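Local structure of cell division control protein 45 cdc45 putative (Entamoeba histolytica, 6CC2) at residues Gln26-Pro31 with His78-Ile83; Val103-Ser108 with Ile122-Ser127; Asp210-Leu215 with Ser353-Ala358; Val408-Ile413 with Glu435-Arg440; Gln449-Leu454 with Phe468-Leu473. The protein probably serves DNA replication as Cdc45, the RecJ-like partner of the MCM ring and GINS in the CMG helicase. One frame throughout, in Å; residues are numbered along the deposited sequence.

Interaction 1 of 5, residues Gln26-Pro31 with His78-Ile83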
# COMPACT_ATOMS: atom_id res chain seq x y z
N GLN A 26 0.22 15.55 17.65
CA GLN A 26 -0.72 15.25 16.59
C GLN A 26 0.05 14.55 15.48
O GLN A 26 1.06 15.07 14.99
CB GLN A 26 -1.34 16.54 16.07
CG GLN A 26 -2.75 16.43 15.61
CD GLN A 26 -3.28 17.77 15.16
OE1 GLN A 26 -2.51 18.64 14.77
NE2 GLN A 26 -4.59 17.93 15.20
N LEU A 27 -0.41 13.36 15.08
CA LEU A 27 0.26 12.60 14.04
C LEU A 27 -0.67 12.47 12.84
O LEU A 27 -1.75 11.89 12.95
CB LEU A 27 0.66 11.20 14.56
CG LEU A 27 1.64 11.25 15.73
CD1 LEU A 27 0.90 11.07 17.05
CD2 LEU A 27 2.73 10.21 15.56
N TYR A 28 -0.25 13.05 11.72
CA TYR A 28 -0.99 13.02 10.47
C TYR A 28 -0.53 11.81 9.66
O TYR A 28 0.66 11.67 9.36
CB TYR A 28 -0.75 14.32 9.69
CG TYR A 28 -1.27 15.58 10.33
CD1 TYR A 28 -0.77 16.02 11.56
CD2 TYR A 28 -2.24 16.34 9.72
CE1 TYR A 28 -1.26 17.17 12.15
CE2 TYR A 28 -2.73 17.50 10.29
CZ TYR A 28 -2.24 17.91 11.51
OH TYR A 28 -2.73 19.06 12.08
N VAL A 29 -1.47 10.93 9.33
CA VAL A 29 -1.15 9.61 8.81
C VAL A 29 -1.74 9.49 7.41
O VAL A 29 -2.96 9.57 7.25
CB VAL A 29 -1.69 8.50 9.72
CG1 VAL A 29 -1.24 7.14 9.22
CG2 VAL A 29 -1.25 8.73 11.15
N SER A 30 -0.90 9.33 6.44
CA SER A 30 -1.35 9.07 5.07
C SER A 30 -1.76 7.60 4.91
O SER A 30 -1.40 6.75 5.73
CB SER A 30 -0.26 9.47 4.11
OG SER A 30 0.87 8.65 4.25
N PRO A 31 -2.52 7.26 3.86
CA PRO A 31 -3.19 5.94 3.81
C PRO A 31 -2.33 4.81 3.26
O PRO A 31 -2.57 4.25 2.19
CB PRO A 31 -4.40 6.21 2.91
CG PRO A 31 -4.33 7.65 2.48
CD PRO A 31 -2.99 8.17 2.79
N HIS A 78 1.39 20.73 20.62
CA HIS A 78 2.72 21.32 20.62
C HIS A 78 3.64 20.75 19.56
O HIS A 78 4.62 21.41 19.20
CB HIS A 78 3.38 21.12 22.00
CG HIS A 78 3.65 19.69 22.37
ND1 HIS A 78 4.82 19.04 22.04
CD2 HIS A 78 2.90 18.79 23.05
CE1 HIS A 78 4.79 17.80 22.50
NE2 HIS A 78 3.64 17.62 23.12
N THR A 79 3.34 19.57 19.03
CA THR A 79 4.19 18.90 18.08
C THR A 79 3.29 18.21 17.06
O THR A 79 2.24 17.67 17.43
CB THR A 79 5.08 17.85 18.75
OG1 THR A 79 5.89 18.45 19.74
CG2 THR A 79 5.98 17.18 17.74
N VAL A 80 3.70 18.22 15.80
CA VAL A 80 3.02 17.45 14.76
C VAL A 80 4.05 16.55 14.08
O VAL A 80 5.20 16.95 13.86
CB VAL A 80 2.31 18.34 13.72
CG1 VAL A 80 1.28 19.18 14.41
CG2 VAL A 80 3.31 19.19 12.95
N PHE A 81 3.62 15.33 13.76
CA PHE A 81 4.35 14.41 12.91
C PHE A 81 3.54 14.21 11.64
O PHE A 81 2.33 13.97 11.71
CB PHE A 81 4.54 13.05 13.59
CG PHE A 81 5.56 13.05 14.65
CD1 PHE A 81 5.25 13.49 15.94
CD2 PHE A 81 6.85 12.60 14.40
CE1 PHE A 81 6.20 13.46 16.94
CE2 PHE A 81 7.80 12.59 15.41
CZ PHE A 81 7.48 13.03 16.66
N PHE A 82 4.20 14.32 10.49
CA PHE A 82 3.62 13.98 9.20
C PHE A 82 4.24 12.65 8.78
O PHE A 82 5.47 12.53 8.67
CB PHE A 82 3.91 15.06 8.17
CG PHE A 82 3.34 16.42 8.53
CD1 PHE A 82 2.10 16.53 9.15
CD2 PHE A 82 4.04 17.57 8.25
CE1 PHE A 82 1.57 17.77 9.47
CE2 PHE A 82 3.52 18.82 8.57
CZ PHE A 82 2.27 18.92 9.18
N ILE A 83 3.39 11.63 8.59
CA ILE A 83 3.84 10.26 8.34
C ILE A 83 3.53 9.86 6.90
O ILE A 83 2.36 9.80 6.50
CB ILE A 83 3.21 9.29 9.35
CG1 ILE A 83 3.62 9.68 10.78
CG2 ILE A 83 3.60 7.85 9.04
CD1 ILE A 83 2.94 8.85 11.86
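Gln26-Val29 runs parallel to Val80-Ile83, the two axes inclined by 15° and joined by a ladder that opens with Gln26 N to Thr79 O (2.9 Å), passes through Phe81 N to Gln26 O and Tyr28 N to Phe81 O, and reaches Ile83 N to Tyr28 O (2.8 Å). On one face of the sheet Phe82 presents its edge to the face of Tyr28, a T-shaped pair with centroids 5.1 Å apart and planes at 82°. Tyr28 CE1 also touches Val80 CG1, at 3.9 Å. Within its own strand, Tyr28 OH donates to Gln26 OE1 (2.7 Å) from above the amide plane, while Gln26 NE2 bonds Thr71. On the other face, beneath helix 33-48, Leu27 CD2 rests against Phe81 CB and Ile83 CD1, 3.9 Å from each. Where the strand ends, Ser30 turns OG back between its own N and carbonyl carbon (chi1 66°), and from there OG reaches Ile83 O at 2.9 Å on a lone pair; Ser30 N adds a longer bond to the same oxygen. The ladder thus ends in a doubly gripped carbonyl, and Tyr28, held at both ring and hydroxyl, probably has little freedom to rotate.

Interaction 2 of 5, residues Val103-Ser108 with Ile122-Ser127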
# COMPACT_ATOMS: atom_id res chain seq x y z
N VAL A 103 7.59 20.61 14.18
CA VAL A 103 7.13 19.92 13.00
C VAL A 103 8.15 18.86 12.63
O VAL A 103 9.31 19.19 12.33
CB VAL A 103 6.89 20.88 11.82
CG1 VAL A 103 6.53 20.10 10.56
CG2 VAL A 103 5.81 21.90 12.18
N TYR A 104 7.73 17.60 12.65
CA TYR A 104 8.58 16.48 12.28
C TYR A 104 7.94 15.72 11.13
O TYR A 104 6.71 15.59 11.05
CB TYR A 104 8.84 15.54 13.46
CG TYR A 104 9.60 16.22 14.57
CD1 TYR A 104 10.94 16.55 14.41
CD2 TYR A 104 8.98 16.55 15.77
CE1 TYR A 104 11.65 17.19 15.42
CE2 TYR A 104 9.69 17.19 16.78
CZ TYR A 104 11.01 17.51 16.60
OH TYR A 104 11.72 18.15 17.59
N ILE A 105 8.79 15.21 10.24
CA ILE A 105 8.34 14.48 9.07
C ILE A 105 9.07 13.15 9.00
O ILE A 105 10.30 13.10 9.04
CB ILE A 105 8.56 15.30 7.78
CG1 ILE A 105 7.74 16.59 7.84
CG2 ILE A 105 8.19 14.45 6.56
CD1 ILE A 105 8.00 17.51 6.66
N ILE A 106 8.30 12.06 8.91
CA ILE A 106 8.84 10.72 8.68
C ILE A 106 8.19 10.24 7.38
O ILE A 106 7.03 9.82 7.39
CB ILE A 106 8.56 9.76 9.83
CG1 ILE A 106 9.08 10.30 11.15
CG2 ILE A 106 9.21 8.39 9.55
CD1 ILE A 106 8.71 9.44 12.36
N ASP A 107 8.92 10.31 6.28
CA ASP A 107 8.34 10.09 4.95
C ASP A 107 9.32 9.27 4.13
O ASP A 107 10.53 9.54 4.14
CB ASP A 107 8.05 11.44 4.28
CG ASP A 107 7.28 11.32 2.99
OD1 ASP A 107 7.06 10.18 2.53
OD2 ASP A 107 6.90 12.37 2.42
N SER A 108 8.82 8.27 3.42
CA SER A 108 9.67 7.41 2.61
C SER A 108 9.94 7.97 1.21
O SER A 108 10.83 7.44 0.52
CB SER A 108 9.05 6.01 2.48
OG SER A 108 7.83 6.06 1.74
N ILE A 122 11.81 22.59 10.25
CA ILE A 122 11.18 21.38 9.72
C ILE A 122 12.15 20.24 9.97
O ILE A 122 13.29 20.26 9.50
CB ILE A 122 10.85 21.52 8.23
CG1 ILE A 122 9.83 22.64 8.02
CG2 ILE A 122 10.28 20.19 7.68
CD1 ILE A 122 9.59 23.01 6.58
N GLY A 123 11.71 19.26 10.75
CA GLY A 123 12.56 18.14 11.11
C GLY A 123 12.30 16.91 10.26
O GLY A 123 11.34 16.16 10.52
N LEU A 124 13.12 16.70 9.24
CA LEU A 124 13.04 15.52 8.39
C LEU A 124 13.79 14.37 9.04
O LEU A 124 15.03 14.37 9.08
CB LEU A 124 13.62 15.82 7.00
CG LEU A 124 12.95 16.89 6.17
CD1 LEU A 124 13.90 17.40 5.09
CD2 LEU A 124 11.68 16.33 5.53
N ILE A 125 13.07 13.40 9.56
CA ILE A 125 13.68 12.33 10.35
C ILE A 125 14.15 11.21 9.45
O ILE A 125 13.39 10.69 8.61
CB ILE A 125 12.70 11.81 11.42
CG1 ILE A 125 12.31 12.93 12.37
CG2 ILE A 125 13.32 10.65 12.19
CD1 ILE A 125 11.22 12.54 13.34
N THR A 126 15.42 10.84 9.61
CA THR A 126 16.00 9.68 8.95
C THR A 126 16.68 8.82 10.00
O THR A 126 17.00 9.30 11.09
CB THR A 126 17.03 10.07 7.88
OG1 THR A 126 18.22 10.50 8.54
CG2 THR A 126 16.51 11.19 7.00
N SER A 127 16.91 7.56 9.66
CA SER A 127 17.46 6.60 10.62
C SER A 127 18.98 6.59 10.67
O SER A 127 19.55 5.93 11.55
CB SER A 127 16.97 5.20 10.28
OG SER A 127 17.58 4.75 9.09
O HOH W 1 11.48 11.91 6.73
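Tyr104 and Gly123 face each other at the tightest point of this parallel pair, their CA atoms 4.5 Å apart. The ring of Tyr104 lies beside the glycine backbone, with CD1 4.0 Å from Gly123 CA and Gly123 O near the ring plane at its edge. Three backbone bonds stitch this part together: Gly123 N to Val103 O, Ile105 N to Gly123 O (2.7 Å) and Ile125 N to Ile105 O. Greasy branches fill both faces. Ile125 lays CG1 beside its backbone N (chi1 -61°), which carries CD1 back between Tyr104 CB and Ile106 CG1, 3.8 Å from each, under helices 8-20 and 182-192. On the opposite face Ile105 CD1 meets Ile122 CG2 at 3.7 Å, and Leu124 CD2 lies alongside Ile105. These are strands of the parallel sheet that Cdc45 probably shares with RecJ and other DHH phosphoesterases; Asp107, Ser108 and His109, just past the strand end, probably stand where those relatives carry the DHH motif. Here the packing gives way. The strands diverge, and a water molecule takes over from direct bonding: it donates to Ile105 O (2.9 Å) and Ile125 O, and accepts from Asp107 N at 3.1 Å. Ile105 O therefore holds two donors, one from the neighbouring strand and one from the water. The carboxylate of Asp107 has other partners, OD1 bonded to His109 ND1 and OD2 to Gly87 N, while Ser108 OG bonds Asp84, just beyond the end of strand 77-83.

Interaction 3 of 5, residues Asp210-Leu215 with Ser353-Ala358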
# COMPACT_ATOMS: atom_id res chain seq x y z
N ASP A 210 4.42 -4.22 3.22
CA ASP A 210 3.52 -3.28 2.53
C ASP A 210 4.25 -2.56 1.40
O ASP A 210 3.73 -2.42 0.28
CB ASP A 210 2.95 -2.28 3.53
CG ASP A 210 2.07 -1.22 2.86
OD1 ASP A 210 1.16 -1.60 2.10
OD2 ASP A 210 2.30 0.00 3.11
N GLN A 211 5.46 -2.06 1.67
CA GLN A 211 6.23 -1.41 0.60
C GLN A 211 6.43 -2.33 -0.60
O GLN A 211 6.32 -1.91 -1.76
CB GLN A 211 7.59 -0.97 1.10
CG GLN A 211 7.58 0.25 1.99
CD GLN A 211 9.01 0.71 2.24
OE1 GLN A 211 9.84 -0.07 2.70
NE2 GLN A 211 9.30 1.96 1.89
N TYR A 212 6.75 -3.60 -0.35
CA TYR A 212 7.02 -4.51 -1.46
C TYR A 212 5.74 -4.85 -2.21
O TYR A 212 5.70 -4.81 -3.44
CB TYR A 212 7.72 -5.79 -0.94
CG TYR A 212 8.07 -6.78 -2.00
CD1 TYR A 212 9.10 -6.55 -2.92
CD2 TYR A 212 7.36 -7.98 -2.12
CE1 TYR A 212 9.42 -7.46 -3.90
CE2 TYR A 212 7.68 -8.91 -3.10
CZ TYR A 212 8.70 -8.65 -3.99
OH TYR A 212 9.00 -9.57 -4.97
N ILE A 213 4.66 -5.19 -1.48
CA ILE A 213 3.36 -5.43 -2.11
C ILE A 213 2.95 -4.24 -2.96
O ILE A 213 2.38 -4.40 -4.05
CB ILE A 213 2.30 -5.72 -1.02
CG1 ILE A 213 2.55 -7.07 -0.40
CG2 ILE A 213 0.90 -5.65 -1.61
CD1 ILE A 213 1.76 -7.32 0.91
N SER A 214 3.18 -3.02 -2.45
CA SER A 214 2.72 -1.80 -3.09
C SER A 214 3.61 -1.36 -4.25
O SER A 214 3.34 -0.30 -4.84
CB SER A 214 2.62 -0.67 -2.05
OG SER A 214 1.64 -0.97 -1.08
N LEU A 215 4.67 -2.12 -4.56
CA LEU A 215 5.56 -1.85 -5.68
C LEU A 215 6.45 -0.63 -5.47
O LEU A 215 6.93 -0.02 -6.43
CB LEU A 215 4.77 -1.70 -7.00
CG LEU A 215 3.75 -2.81 -7.23
CD1 LEU A 215 3.06 -2.61 -8.57
CD2 LEU A 215 4.39 -4.17 -7.17
N SER A 353 2.05 -14.80 8.11
CA SER A 353 3.27 -14.05 7.84
C SER A 353 2.98 -12.55 7.78
O SER A 353 1.83 -12.11 7.71
CB SER A 353 3.90 -14.50 6.53
OG SER A 353 3.18 -13.91 5.47
N ALA A 354 4.06 -11.77 7.78
CA ALA A 354 3.91 -10.32 7.65
C ALA A 354 3.38 -9.93 6.28
O ALA A 354 2.77 -8.87 6.16
CB ALA A 354 5.24 -9.64 7.94
N PHE A 355 3.56 -10.79 5.25
CA PHE A 355 2.90 -10.53 3.98
C PHE A 355 1.40 -10.75 4.09
O PHE A 355 0.61 -9.94 3.59
CB PHE A 355 3.46 -11.42 2.88
CG PHE A 355 4.74 -10.91 2.27
CD1 PHE A 355 4.77 -9.69 1.64
CD2 PHE A 355 5.89 -11.66 2.33
CE1 PHE A 355 5.94 -9.23 1.05
CE2 PHE A 355 7.05 -11.21 1.73
CZ PHE A 355 7.07 -9.99 1.12
N ASP A 356 1.00 -11.84 4.75
CA ASP A 356 -0.43 -12.10 4.94
C ASP A 356 -1.07 -10.93 5.68
O ASP A 356 -2.16 -10.46 5.32
CB ASP A 356 -0.67 -13.37 5.74
CG ASP A 356 -0.13 -14.63 5.07
OD1 ASP A 356 -0.16 -14.72 3.83
OD2 ASP A 356 0.31 -15.55 5.84
N ALA A 357 -0.42 -10.49 6.76
CA ALA A 357 -0.95 -9.41 7.56
C ALA A 357 -1.00 -8.10 6.78
O ALA A 357 -1.97 -7.34 6.90
CB ALA A 357 -0.10 -9.24 8.82
N ALA A 358 0.04 -7.81 5.98
CA ALA A 358 0.00 -6.60 5.16
C ALA A 358 -1.13 -6.65 4.13
O ALA A 358 -1.80 -5.63 3.87
CB ALA A 358 1.35 -6.37 4.50
O HOH W 2 -0.28 -4.03 1.88
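Ile213 and Tyr212, in the last turn of helix 199-213, meet Phe355 and Ala358 in the first turns of helix 354-364. Ile213 CD1 does double duty: it comes in the ring plane to the edge of Phe355, 3.9 Å from CD1, and presses on Ala358 CB at 3.7 Å. Tyr212 meets the same phenyl rim to rim, its CD2 3.7 Å from Phe355 CE1, with planes at 60° and neither ring over the other. Tyr212 gets there because its CG is anti to the backbone N (chi1 -179°), which directs the ring to Phe355. Beside this apolar patch a water molecule donates to both Asp210 OD1 (2.8 Å) and Ala358 O (3.0 Å), linking the helices where they do not bond directly. The other oxygen of Asp210, OD2, accepts from Asp34 N, so the carboxylate also ties in helix 33-48. Further out, both helix ends are held by local bonds, which probably helps position these side chains. Ser214 N and OG reach Asp210 O from opposite faces of its plane, and Leu215, with positive phi, closes a Schellman motif. Ser353 and Asp356 form a capping box: Ser353 N donates to Asp356 OD2 at 3.0 Å and Asp356 N to Ser353 OG at 3.1 Å; that carboxylate oxygen also holds a salt bridge to Arg263. The side chains that meet are hydrocarbon, and the water between Asp210 and Ala358 is the polar link.

Interaction 4 of 5, residues Val408-Ile413 with Glu435-Arg440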
# COMPACT_ATOMS: atom_id res chain seq x y z
N VAL A 408 -10.05 -9.24 -10.57
CA VAL A 408 -9.40 -10.03 -11.61
C VAL A 408 -10.42 -10.47 -12.65
O VAL A 408 -10.20 -10.35 -13.87
CB VAL A 408 -8.66 -11.23 -10.99
CG1 VAL A 408 -8.27 -12.24 -12.10
CG2 VAL A 408 -7.45 -10.77 -10.26
N GLU A 409 -11.58 -10.96 -12.20
CA GLU A 409 -12.61 -11.40 -13.14
C GLU A 409 -13.03 -10.26 -14.06
O GLU A 409 -13.06 -10.41 -15.29
CB GLU A 409 -13.81 -11.94 -12.37
CG GLU A 409 -14.98 -12.36 -13.27
CD GLU A 409 -16.16 -12.90 -12.48
OE1 GLU A 409 -16.30 -14.14 -12.40
OE2 GLU A 409 -16.93 -12.08 -11.93
N THR A 410 -13.39 -9.10 -13.48
CA THR A 410 -13.79 -7.97 -14.32
C THR A 410 -12.63 -7.49 -15.17
O THR A 410 -12.79 -7.20 -16.37
CB THR A 410 -14.29 -6.83 -13.42
OG1 THR A 410 -15.36 -7.28 -12.59
CG2 THR A 410 -14.77 -5.63 -14.25
N GLY A 411 -11.44 -7.42 -14.58
CA GLY A 411 -10.31 -6.80 -15.26
C GLY A 411 -9.89 -7.59 -16.48
O GLY A 411 -9.57 -7.01 -17.52
N ILE A 412 -9.88 -8.92 -16.36
CA ILE A 412 -9.57 -9.77 -17.50
C ILE A 412 -10.51 -9.48 -18.65
O ILE A 412 -10.09 -9.34 -19.80
CB ILE A 412 -9.63 -11.26 -17.10
CG1 ILE A 412 -8.48 -11.61 -16.17
CG2 ILE A 412 -9.63 -12.14 -18.34
CD1 ILE A 412 -8.58 -13.00 -15.58
N ILE A 413 -11.82 -9.38 -18.36
CA ILE A 413 -12.80 -9.09 -19.41
C ILE A 413 -12.45 -7.78 -20.10
O ILE A 413 -12.43 -7.69 -21.33
CB ILE A 413 -14.22 -9.07 -18.83
CG1 ILE A 413 -14.61 -10.46 -18.33
CG2 ILE A 413 -15.23 -8.57 -19.85
CD1 ILE A 413 -15.89 -10.49 -17.50
N GLU A 435 -23.78 -2.86 -19.62
CA GLU A 435 -24.78 -2.68 -18.57
C GLU A 435 -24.31 -3.30 -17.25
O GLU A 435 -24.29 -2.62 -16.21
CB GLU A 435 -26.11 -3.29 -19.01
CG GLU A 435 -27.22 -3.15 -17.96
CD GLU A 435 -28.60 -3.44 -18.48
OE1 GLU A 435 -28.74 -4.11 -19.54
OE2 GLU A 435 -29.57 -3.00 -17.82
N LEU A 436 -23.90 -4.57 -17.28
CA LEU A 436 -23.61 -5.30 -16.05
C LEU A 436 -22.36 -4.77 -15.35
O LEU A 436 -22.37 -4.51 -14.14
CB LEU A 436 -23.46 -6.79 -16.35
CG LEU A 436 -23.00 -7.67 -15.19
CD1 LEU A 436 -23.96 -7.60 -14.01
CD2 LEU A 436 -22.83 -9.11 -15.65
N LEU A 437 -21.25 -4.63 -16.09
CA LEU A 437 -20.01 -4.18 -15.47
C LEU A 437 -20.15 -2.75 -14.96
O LEU A 437 -19.62 -2.42 -13.89
CB LEU A 437 -18.86 -4.26 -16.47
CG LEU A 437 -18.48 -5.63 -17.00
CD1 LEU A 437 -17.22 -5.51 -17.86
CD2 LEU A 437 -18.27 -6.64 -15.89
N SER A 438 -20.88 -1.91 -15.69
CA SER A 438 -20.99 -0.50 -15.33
C SER A 438 -21.71 -0.34 -14.00
O SER A 438 -21.27 0.43 -13.13
CB SER A 438 -21.75 0.26 -16.43
OG SER A 438 -20.98 0.33 -17.62
N ILE A 439 -22.82 -1.05 -13.82
CA ILE A 439 -23.60 -0.91 -12.60
C ILE A 439 -22.77 -1.35 -11.40
O ILE A 439 -22.92 -0.80 -10.31
CB ILE A 439 -24.92 -1.70 -12.72
CG1 ILE A 439 -26.03 -1.01 -11.94
CG2 ILE A 439 -24.74 -3.12 -12.22
CD1 ILE A 439 -26.59 0.22 -12.64
N ARG A 440 -21.84 -2.29 -11.60
CA ARG A 440 -21.03 -2.81 -10.50
C ARG A 440 -19.87 -1.90 -10.11
O ARG A 440 -19.39 -1.98 -8.98
CB ARG A 440 -20.48 -4.18 -10.86
CG ARG A 440 -21.56 -5.27 -10.98
CD ARG A 440 -20.97 -6.52 -11.61
NE ARG A 440 -19.70 -6.88 -11.00
CZ ARG A 440 -18.85 -7.77 -11.50
NH1 ARG A 440 -19.13 -8.40 -12.63
NH2 ARG A 440 -17.71 -8.03 -10.87
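Thr410 OG1 is hydrogen-bonded to Asn406 O, one turn back in its own helix, while Arg440 NH2 stands 3.0 Å from the same OG1 at an angle too poor for a hydrogen bond. The threonine chi1 of -57° sets OG1 beside the backbone N for its bond and turns the methyl CG2 outward. The arginine side chain runs alongside Thr410 in the reverse sense, and its guanidinium meets OG1 obliquely, brought there by a chain that is otherwise stretched but bends at chi3 (47°). Glu409 OE2 lies 4.3 Å from Arg440 NH2, beyond salt-bridge range, so any attraction between the charges is probably diffuse. Next to this polar group sits the apolar part. Leu437 points at helix 393-417 and splits its methyls between two residues one turn apart: CD2 meets Thr410 CG2 tip to tip at 4.0 Å, and CD1 lies 4.2 Å from Ile413 CG2, the two side chains set at a slant. The two short helix segments are inclined at 132° with axes 11.9 Å apart, so side-chain ends do the touching; even the closest CA pair, Thr410 and Leu437, is separated by 7.4 Å. A hairpin of strands 419-423 and 427-432, crossed by the Cys420-Cys430 disulfide, connects the helices. Asp434 steadies the start of helix 435-441 by accepting from Leu437 N through OD1 and from Ser438 OG through its carbonyl. Between these two segments the contact is a light hydrocarbon touch centred on one buried leucine, with opposite charges close by at an exposed margin but not locked together.

Interaction 5 of 5, residues Gln449-Leu454 with Phe468-Leu473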
# COMPACT_ATOMS: atom_id res chain seq x y z
N GLN A 449 -10.79 1.13 -7.21
CA GLN A 449 -10.13 -0.16 -7.06
C GLN A 449 -9.89 -0.81 -8.41
O GLN A 449 -8.84 -1.43 -8.63
CB GLN A 449 -10.98 -1.08 -6.17
CG GLN A 449 -11.08 -0.60 -4.75
CD GLN A 449 -11.89 -1.54 -3.92
OE1 GLN A 449 -11.48 -2.67 -3.66
NE2 GLN A 449 -13.06 -1.10 -3.52
N LEU A 450 -10.86 -0.70 -9.32
CA LEU A 450 -10.69 -1.28 -10.64
C LEU A 450 -9.61 -0.56 -11.42
O LEU A 450 -8.79 -1.19 -12.10
CB LEU A 450 -12.03 -1.26 -11.38
CG LEU A 450 -12.01 -1.88 -12.78
CD1 LEU A 450 -11.54 -3.34 -12.71
CD2 LEU A 450 -13.39 -1.82 -13.42
N ALA A 451 -9.56 0.78 -11.33
CA ALA A 451 -8.52 1.52 -12.03
C ALA A 451 -7.13 1.11 -11.55
O ALA A 451 -6.21 0.98 -12.36
CB ALA A 451 -8.71 3.02 -11.82
N GLN A 452 -6.96 0.93 -10.23
CA GLN A 452 -5.68 0.50 -9.68
C GLN A 452 -5.29 -0.87 -10.21
O GLN A 452 -4.14 -1.10 -10.58
CB GLN A 452 -5.73 0.49 -8.16
CG GLN A 452 -4.46 -0.03 -7.51
CD GLN A 452 -4.43 0.22 -6.01
OE1 GLN A 452 -5.29 0.91 -5.47
NE2 GLN A 452 -3.43 -0.35 -5.34
N PHE A 453 -6.25 -1.79 -10.23
CA PHE A 453 -5.97 -3.11 -10.77
C PHE A 453 -5.58 -3.03 -12.24
O PHE A 453 -4.62 -3.70 -12.68
CB PHE A 453 -7.17 -4.04 -10.58
CG PHE A 453 -6.97 -5.37 -11.24
CD1 PHE A 453 -6.25 -6.37 -10.57
CD2 PHE A 453 -7.39 -5.60 -12.53
CE1 PHE A 453 -6.01 -7.58 -11.18
CE2 PHE A 453 -7.15 -6.82 -13.14
CZ PHE A 453 -6.45 -7.80 -12.46
N LEU A 454 -6.37 -2.31 -13.05
CA LEU A 454 -6.11 -2.24 -14.47
C LEU A 454 -4.79 -1.55 -14.76
O LEU A 454 -4.09 -1.93 -15.71
CB LEU A 454 -7.26 -1.54 -15.20
CG LEU A 454 -8.55 -2.31 -15.26
CD1 LEU A 454 -9.69 -1.40 -15.75
CD2 LEU A 454 -8.46 -3.53 -16.19
N PHE A 468 -3.33 5.39 -15.30
CA PHE A 468 -4.52 4.80 -15.90
C PHE A 468 -5.74 5.68 -15.64
O PHE A 468 -5.97 6.10 -14.50
CB PHE A 468 -4.77 3.39 -15.34
CG PHE A 468 -5.65 2.55 -16.19
CD1 PHE A 468 -7.04 2.66 -16.10
CD2 PHE A 468 -5.12 1.62 -17.05
CE1 PHE A 468 -7.84 1.88 -16.90
CE2 PHE A 468 -5.91 0.82 -17.84
CZ PHE A 468 -7.29 0.96 -17.79
N ILE A 469 -6.51 5.96 -16.69
CA ILE A 469 -7.74 6.75 -16.60
C ILE A 469 -8.88 5.84 -17.02
O ILE A 469 -8.88 5.28 -18.13
CB ILE A 469 -7.69 8.02 -17.45
CG1 ILE A 469 -6.61 8.95 -16.91
CG2 ILE A 469 -9.07 8.71 -17.43
CD1 ILE A 469 -6.31 10.12 -17.77
N LEU A 470 -9.85 5.67 -16.11
CA LEU A 470 -10.96 4.74 -16.29
C LEU A 470 -12.26 5.53 -16.26
O LEU A 470 -12.47 6.32 -15.33
CB LEU A 470 -10.95 3.69 -15.17
CG LEU A 470 -12.17 2.76 -15.15
CD1 LEU A 470 -12.18 1.85 -16.30
CD2 LEU A 470 -12.15 1.98 -13.82
N ALA A 471 -13.08 5.34 -17.27
CA ALA A 471 -14.42 5.93 -17.34
C ALA A 471 -15.47 4.84 -17.26
O ALA A 471 -15.47 3.92 -18.08
CB ALA A 471 -14.59 6.71 -18.64
N VAL A 472 -16.38 4.96 -16.29
CA VAL A 472 -17.43 3.97 -16.09
C VAL A 472 -18.79 4.63 -16.21
O VAL A 472 -19.05 5.64 -15.53
CB VAL A 472 -17.30 3.26 -14.72
CG1 VAL A 472 -18.34 2.12 -14.61
CG2 VAL A 472 -15.87 2.75 -14.51
N LEU A 473 -19.65 4.05 -17.04
CA LEU A 473 -20.98 4.59 -17.24
C LEU A 473 -21.80 4.51 -15.96
O LEU A 473 -21.90 3.45 -15.35
CB LEU A 473 -21.68 3.83 -18.37
CG LEU A 473 -23.13 4.24 -18.64
CD1 LEU A 473 -23.22 5.66 -19.16
CD2 LEU A 473 -23.79 3.26 -19.60
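Leu454 supplies the one aromatic interaction, a CH-pi contact in which its CB lies over a face of the Phe468 ring, 3.8 Å from the centroid and 20° off the normal. The closest ring atom is CZ, 3.6 Å from Leu454 CB, so the approach is offset toward the rim. Phe468 reaches the helix because its CG stands anti to the backbone N (chi1 -161°); Leu470, two residues on, has CB in the ring plane, at the edge. Purely aliphatic packing is shared out by the two branches of Leu470. CD2 goes to Leu450 CG at 4.0 Å, the two leucines crossing at about a right angle, and also lies 3.8 Å from Ala451 N. CD1 turns to Leu454 CD1 at 4.1 Å. The short side chain of Ala451 sets its CB 4.1 Å from Leu470 CB, at the point where the backbones come nearest. Backbone polar atoms are bonded within the helix and within the sheet: Leu454 N to Leu450 O (2.8 Å), while Phe468 and Leu470 pair with Tyr485 and Val483. The helix segment rides on one face of the sheet, its axis 8.2 Å from the strand's at closest and inclined at 137°. Strands 427-432 and 479-485 flank strand 468-474, strand 479-485 also meets Ala451 through Val483, and helix 393-417 packs on Leu450 and Leu454 through Leu414.

In the fold
Interactions 1 and 2 belong to the same parallel sheet: strands 77-83 and 102-106 are neighbours, bonded through Val80 O to Tyr104 N and Phe82 N to Tyr104 O, and both contacts are buried backbone ladders. Interactions 4 and 5 share another region, about 38 and 30 Å from interaction 1 between centres. They touch where Phe453 packs on Val408 and Gly411, and helices 435-441 and 444-462 are consecutive. Interaction 5 is buried and wholly apolar across its segments, whereas interaction 4 reaches the surface and carries charge. Interaction 3, about 8 Å from the chain's centre, joins helix ends through side chains and a water, and Gln211 brushes Ser108 of interaction 2.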